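Local coordinates for protein inactive glucansucrase (Lactobacillus reuteri, PDB 5JBD) that is a catalytically inactive member of the glucansucrases, large multidomain proteins of glycosyl hydrolase family 70 built around a TIM-barrel-type domain, at residues N47-Y52 against Q759-V764; F787-G792 against Q847-G852. All blocks are in the same frame, centred on the assembly; numbering follows the deposited sequence.

Contact 1 of 2, residues N47-Y52 against Q759-V764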
loop_
_atom_site.group_PDB
_atom_site.type_symbol
_atom_site.label_atom_id
_atom_site.label_comp_id
_atom_site.label_asym_id
_atom_site.label_seq_id
_atom_site.Cartn_x
_atom_site.Cartn_y
_atom_site.Cartn_z
ATOM N N ASN A 47 24.211 -20.538 17.525
ATOM C CA ASN A 47 23.211 -19.565 17.027
ATOM C C ASN A 47 21.925 -19.736 17.851
ATOM O O ASN A 47 21.501 -20.864 18.136
ATOM C CB ASN A 47 22.869 -19.768 15.536
ATOM C CG ASN A 47 23.966 -19.287 14.542
ATOM O OD1 ASN A 47 23.938 -19.668 13.353
ATOM N ND2 ASN A 47 24.918 -18.462 14.999
ATOM N N ASN A 48 21.331 -18.623 18.248
ATOM C CA ASN A 48 20.051 -18.654 18.922
ATOM C C ASN A 48 19.284 -17.350 18.679
ATOM O O ASN A 48 19.856 -16.335 18.266
ATOM C CB ASN A 48 20.252 -18.892 20.416
ATOM C CG ASN A 48 20.889 -17.705 21.097
ATOM O OD1 ASN A 48 20.206 -16.896 21.723
ATOM N ND2 ASN A 48 22.190 -17.546 20.911
ATOM N N ILE A 49 17.991 -17.404 18.945
ATOM C CA ILE A 49 17.068 -16.284 18.705
ATOM C C ILE A 49 16.334 -16.060 20.015
ATOM O O ILE A 49 15.501 -16.861 20.397
ATOM C CB ILE A 49 16.087 -16.591 17.554
ATOM C CG1 ILE A 49 16.864 -16.965 16.277
ATOM C CG2 ILE A 49 15.188 -15.375 17.288
ATOM C CD1 ILE A 49 16.009 -17.432 15.121
ATOM N N ASP A 50 16.726 -15.012 20.736
ATOM C CA ASP A 50 16.265 -14.766 22.106
ATOM C C ASP A 50 16.316 -16.007 23.025
ATOM O O ASP A 50 15.395 -16.256 23.799
ATOM C CB ASP A 50 14.842 -14.182 22.066
ATOM C CG ASP A 50 14.751 -12.922 21.225
ATOM O OD1 ASP A 50 15.392 -11.919 21.595
ATOM O OD2 ASP A 50 14.058 -12.931 20.188
ATOM N N GLY A 51 17.394 -16.785 22.920
ATOM C CA GLY A 51 17.592 -18.017 23.722
ATOM C C GLY A 51 17.133 -19.315 23.058
ATOM O O GLY A 51 17.615 -20.398 23.406
ATOM N N TYR A 52 16.205 -19.217 22.104
ATOM C CA TYR A 52 15.625 -20.393 21.450
ATOM C C TYR A 52 16.498 -20.823 20.279
ATOM O O TYR A 52 17.248 -20.014 19.735
ATOM C CB TYR A 52 14.171 -20.091 21.009
ATOM C CG TYR A 52 13.323 -19.727 22.205
ATOM C CD1 TYR A 52 12.795 -20.725 23.030
ATOM C CD2 TYR A 52 13.134 -18.393 22.572
ATOM C CE1 TYR A 52 12.071 -20.406 24.163
ATOM C CE2 TYR A 52 12.405 -18.062 23.707
ATOM C CZ TYR A 52 11.872 -19.072 24.497
ATOM O OH TYR A 52 11.154 -18.756 25.619
ATOM N N GLN A 759 15.489 -11.183 13.183
ATOM C CA GLN A 759 14.514 -12.142 13.693
ATOM C C GLN A 759 14.360 -12.038 15.204
ATOM O O GLN A 759 15.303 -11.666 15.929
ATOM C CB GLN A 759 14.885 -13.579 13.344
ATOM C CG GLN A 759 14.572 -13.958 11.914
ATOM C CD GLN A 759 15.040 -15.358 11.562
ATOM O OE1 GLN A 759 16.236 -15.594 11.383
ATOM N NE2 GLN A 759 14.103 -16.296 11.477
ATOM N N GLU A 760 13.158 -12.383 15.659
ATOM C CA GLU A 760 12.791 -12.329 17.060
ATOM C C GLU A 760 11.885 -13.516 17.362
ATOM O O GLU A 760 11.043 -13.874 16.541
ATOM C CB GLU A 760 12.069 -11.010 17.347
ATOM C CG GLU A 760 11.850 -10.696 18.825
ATOM C CD GLU A 760 11.120 -9.383 19.069
ATOM O OE1 GLU A 760 10.766 -8.662 18.097
ATOM O OE2 GLU A 760 10.886 -9.075 20.259
ATOM N N ALA A 761 12.061 -14.136 18.528
ATOM C CA ALA A 761 11.143 -15.181 18.964
ATOM C C ALA A 761 9.884 -14.500 19.485
ATOM O O ALA A 761 9.924 -13.771 20.481
ATOM C CB ALA A 761 11.761 -16.077 20.029
ATOM N N VAL A 762 8.781 -14.725 18.790
ATOM C CA VAL A 762 7.467 -14.212 19.208
ATOM C C VAL A 762 6.516 -15.384 19.396
ATOM O O VAL A 762 6.696 -16.426 18.768
ATOM C CB VAL A 762 6.877 -13.221 18.179
ATOM C CG1 VAL A 762 7.605 -11.895 18.259
ATOM C CG2 VAL A 762 6.933 -13.766 16.758
ATOM N N THR A 763 5.525 -15.222 20.266
ATOM C CA THR A 763 4.493 -16.224 20.449
ATOM C C THR A 763 3.295 -15.823 19.580
ATOM O O THR A 763 2.798 -14.687 19.689
ATOM C CB THR A 763 4.113 -16.353 21.922
ATOM O OG1 THR A 763 5.288 -16.668 22.687
ATOM C CG2 THR A 763 3.085 -17.458 22.118
ATOM N N VAL A 764 2.843 -16.741 18.716
ATOM C CA VAL A 764 1.826 -16.412 17.699
ATOM C C VAL A 764 0.644 -17.374 17.581
ATOM O O VAL A 764 0.691 -18.514 18.034
ATOM C CB VAL A 764 2.451 -16.273 16.291
ATOM C CG1 VAL A 764 3.668 -15.351 16.326
ATOM C CG2 VAL A 764 2.809 -17.626 15.682
HETATM O O HOH W 1 15.789 -10.687 18.757
#
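Asp50 reaches from a beta turn to the backbone of strand 758-767, where its OD2 accepts the Ala761 N-H at 2.9 Å. The bond is nearly straight (N-H...O 164°), and the donor lies almost in line with the C-O bond of OD2. The same oxygen passes 3.4 Å from Glu760 CG, while water 1 lies within bonding distance of both Asp50 OD1 (3.1 Å) and Gln759 O and can donate to either. Ile49 lays its CG2 branch over the Glu760-Ala761 peptide, 3.6 Å from Ala761 N; chi1 of -56° sets CG2 anti to the backbone N. Ala761 CB meets the Tyr52 ring, whose OH bonds to Asn208 O, obliquely at 3.7 Å from CD2.

Behind these groups, two backbone bonds between Ile49 and Tyr52 close their type I' turn, and Asn48 OD1 adds an Asx motif by accepting from Gly51 N at 3.1 Å. Asp50 OD2 and Glu760 OE2 stand 5.0 Å apart, and Glu760 OE1 is bonded to Thr790 OG1 and Ala838 N. Besides apolar contacts, the chemistry offers one direct carboxylate-to-backbone link and one possible link through water 1; the bonds on both carboxylates would be expected to offset part of their repulsion.

Contact 2 of 2, residues F787-G792 against Q847-G852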
loop_
_atom_site.group_PDB
_atom_site.type_symbol
_atom_site.label_atom_id
_atom_site.label_comp_id
_atom_site.label_asym_id
_atom_site.label_seq_id
_atom_site.Cartn_x
_atom_site.Cartn_y
_atom_site.Cartn_z
ATOM N N PHE A 787 9.797 -17.557 14.603
ATOM C CA PHE A 787 10.959 -16.682 14.445
ATOM C C PHE A 787 10.745 -15.628 13.357
ATOM O O PHE A 787 11.443 -15.587 12.343
ATOM C CB PHE A 787 12.223 -17.516 14.186
ATOM C CG PHE A 787 12.542 -18.511 15.274
ATOM C CD1 PHE A 787 12.533 -18.138 16.621
ATOM C CD2 PHE A 787 12.904 -19.812 14.956
ATOM C CE1 PHE A 787 12.847 -19.051 17.620
ATOM C CE2 PHE A 787 13.232 -20.726 15.950
ATOM C CZ PHE A 787 13.202 -20.345 17.285
ATOM N N ALA A 788 9.776 -14.746 13.595
ATOM C CA ALA A 788 9.402 -13.723 12.617
ATOM C C ALA A 788 10.501 -12.702 12.491
ATOM O O ALA A 788 11.191 -12.404 13.476
ATOM C CB ALA A 788 8.113 -13.029 13.044
ATOM N N TYR A 789 10.668 -12.175 11.284
ATOM C CA TYR A 789 11.460 -10.965 11.066
ATOM C C TYR A 789 10.634 -9.782 11.565
ATOM O O TYR A 789 9.565 -9.512 11.025
ATOM C CB TYR A 789 11.824 -10.814 9.588
ATOM C CG TYR A 789 12.852 -11.832 9.150
ATOM C CD1 TYR A 789 12.474 -13.110 8.747
ATOM C CD2 TYR A 789 14.208 -11.540 9.199
ATOM C CE1 TYR A 789 13.423 -14.054 8.370
ATOM C CE2 TYR A 789 15.171 -12.474 8.813
ATOM C CZ TYR A 789 14.769 -13.729 8.407
ATOM O OH TYR A 789 15.706 -14.658 8.039
ATOM N N THR A 790 11.105 -9.135 12.629
ATOM C CA THR A 790 10.388 -8.039 13.292
ATOM C C THR A 790 11.221 -6.793 13.622
ATOM O O THR A 790 10.655 -5.755 13.985
ATOM C CB THR A 790 9.871 -8.496 14.660
ATOM O OG1 THR A 790 10.994 -8.779 15.492
ATOM C CG2 THR A 790 8.995 -9.729 14.557
ATOM N N THR A 791 12.548 -6.897 13.546
ATOM C CA THR A 791 13.413 -5.954 14.207
ATOM C C THR A 791 14.294 -5.213 13.197
ATOM O O THR A 791 14.916 -5.824 12.320
ATOM C CB THR A 791 14.221 -6.673 15.306
ATOM O OG1 THR A 791 13.305 -7.239 16.252
ATOM C CG2 THR A 791 15.167 -5.715 16.025
ATOM N N GLY A 792 14.326 -3.888 13.332
ATOM C CA GLY A 792 15.059 -3.030 12.412
ATOM C C GLY A 792 14.477 -1.635 12.361
ATOM O O GLY A 792 13.887 -1.167 13.334
ATOM N N GLN A 847 5.271 -15.333 6.834
ATOM C CA GLN A 847 6.575 -14.946 6.287
ATOM C C GLN A 847 7.287 -16.037 5.482
ATOM O O GLN A 847 8.420 -15.830 5.032
ATOM C CB GLN A 847 7.472 -14.421 7.416
ATOM C CG GLN A 847 6.947 -13.131 8.030
ATOM C CD GLN A 847 7.949 -12.452 8.946
ATOM O OE1 GLN A 847 9.003 -13.008 9.254
ATOM N NE2 GLN A 847 7.610 -11.255 9.421
ATOM N N ASN A 848 6.626 -17.182 5.303
ATOM C CA ASN A 848 7.139 -18.302 4.502
ATOM C C ASN A 848 8.436 -18.931 5.068
ATOM O O ASN A 848 9.305 -19.331 4.306
ATOM C CB ASN A 848 7.359 -17.885 3.029
ATOM C CG ASN A 848 6.094 -17.384 2.351
ATOM O OD1 ASN A 848 6.094 -16.325 1.732
ATOM N ND2 ASN A 848 5.019 -18.141 2.456
ATOM N N ILE A 849 8.533 -19.032 6.394
ATOM C CA ILE A 849 9.692 -19.677 7.055
ATOM C C ILE A 849 9.396 -21.016 7.738
ATOM O O ILE A 849 10.303 -21.852 7.885
ATOM C CB ILE A 849 10.383 -18.727 8.058
ATOM C CG1 ILE A 849 9.432 -18.297 9.181
ATOM C CG2 ILE A 849 10.935 -17.508 7.323
ATOM C CD1 ILE A 849 10.078 -17.429 10.231
ATOM N N GLY A 850 8.159 -21.204 8.184
ATOM C CA GLY A 850 7.718 -22.435 8.831
ATOM C C GLY A 850 7.410 -22.222 10.298
ATOM O O GLY A 850 8.042 -21.391 10.957
ATOM N N ILE A 851 6.453 -22.993 10.806
ATOM C CA ILE A 851 5.987 -22.873 12.189
ATOM C C ILE A 851 6.743 -23.804 13.146
ATOM O O ILE A 851 6.634 -23.644 14.361
ATOM C CB ILE A 851 4.443 -23.098 12.267
ATOM C CG1 ILE A 851 3.819 -22.447 13.510
ATOM C CG2 ILE A 851 4.071 -24.582 12.247
ATOM C CD1 ILE A 851 4.085 -20.969 13.668
ATOM N N GLY A 852 7.495 -24.767 12.591
ATOM C CA GLY A 852 8.243 -25.761 13.376
ATOM C C GLY A 852 9.749 -25.581 13.422
ATOM O O GLY A 852 10.460 -26.539 13.730
HETATM O O HOH W 2 9.673 -20.186 13.241
#
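The Tyr789 ring meets Gln847 at its edge: OE1 lies near the ring plane, 3.5 Å from CD1, with the ring and amide planes 31° apart. Ile849 CG2 comes up at the same ring's edge, 4.4 Å from CE1. Gln759 of the adjoining strand packs against this tyrosine as well.

The amide of Gln847 is held at both ends by the backbone of Tyr789. Its OE1 accepts Tyr789 N-H at 2.8 Å, on a lone pair in the carbonyl plane, with a C=O...N angle of 124°. Its NE2 donates to Tyr789 O at 3.1 Å in a straight bond (N-H...O 168°), the acceptor lying close to the amide plane although the donor is somewhat tilted from the carbonyl plane of Tyr789. An extended chain beyond CG carries the amide across to the strand. NE2 also bonds to Thr844 OG1, and Tyr789 O takes a second donor from Asn242 ND2.

Ile849 CD1 is modelled only 3.1 Å from Phe787 O, a tight non-bonded approach that carries little weight; the polar partner of that oxygen is Gln759 NE2. Water 2 bridges Phe787 N to Gly850 O. Glu172 accepts from the backbone N atoms of Asn848, Ile849 and Gly850. With both amide ends matched to backbone donor and acceptor, Gln847 imitates a strand partner for Tyr789, and its rotation is fixed by the paired bonds.

In the fold
From the N terminus, the turn at 47-52 precedes strand 58-59 and meets 759-764 after more than seven hundred residues, so contact 1 closes a long loop spanning most of the chain. Contact 2 opens afterwards and closes only 55 residues later, between 787-792 and 847-852; the two are in series and neither nest nor cross. Strands 758-767 and 784-791 are antiparallel neighbours in a six-stranded sheet, so both contacts rest on the same sheet. The centres of contacts 1 and 2 lie about 9 Å apart, and Gln759 NE2 to Phe787 O and Glu760 OE1 to Thr790 OG1 link them. Together they tie the N-terminal turn and the loop after strand 841-845 to it.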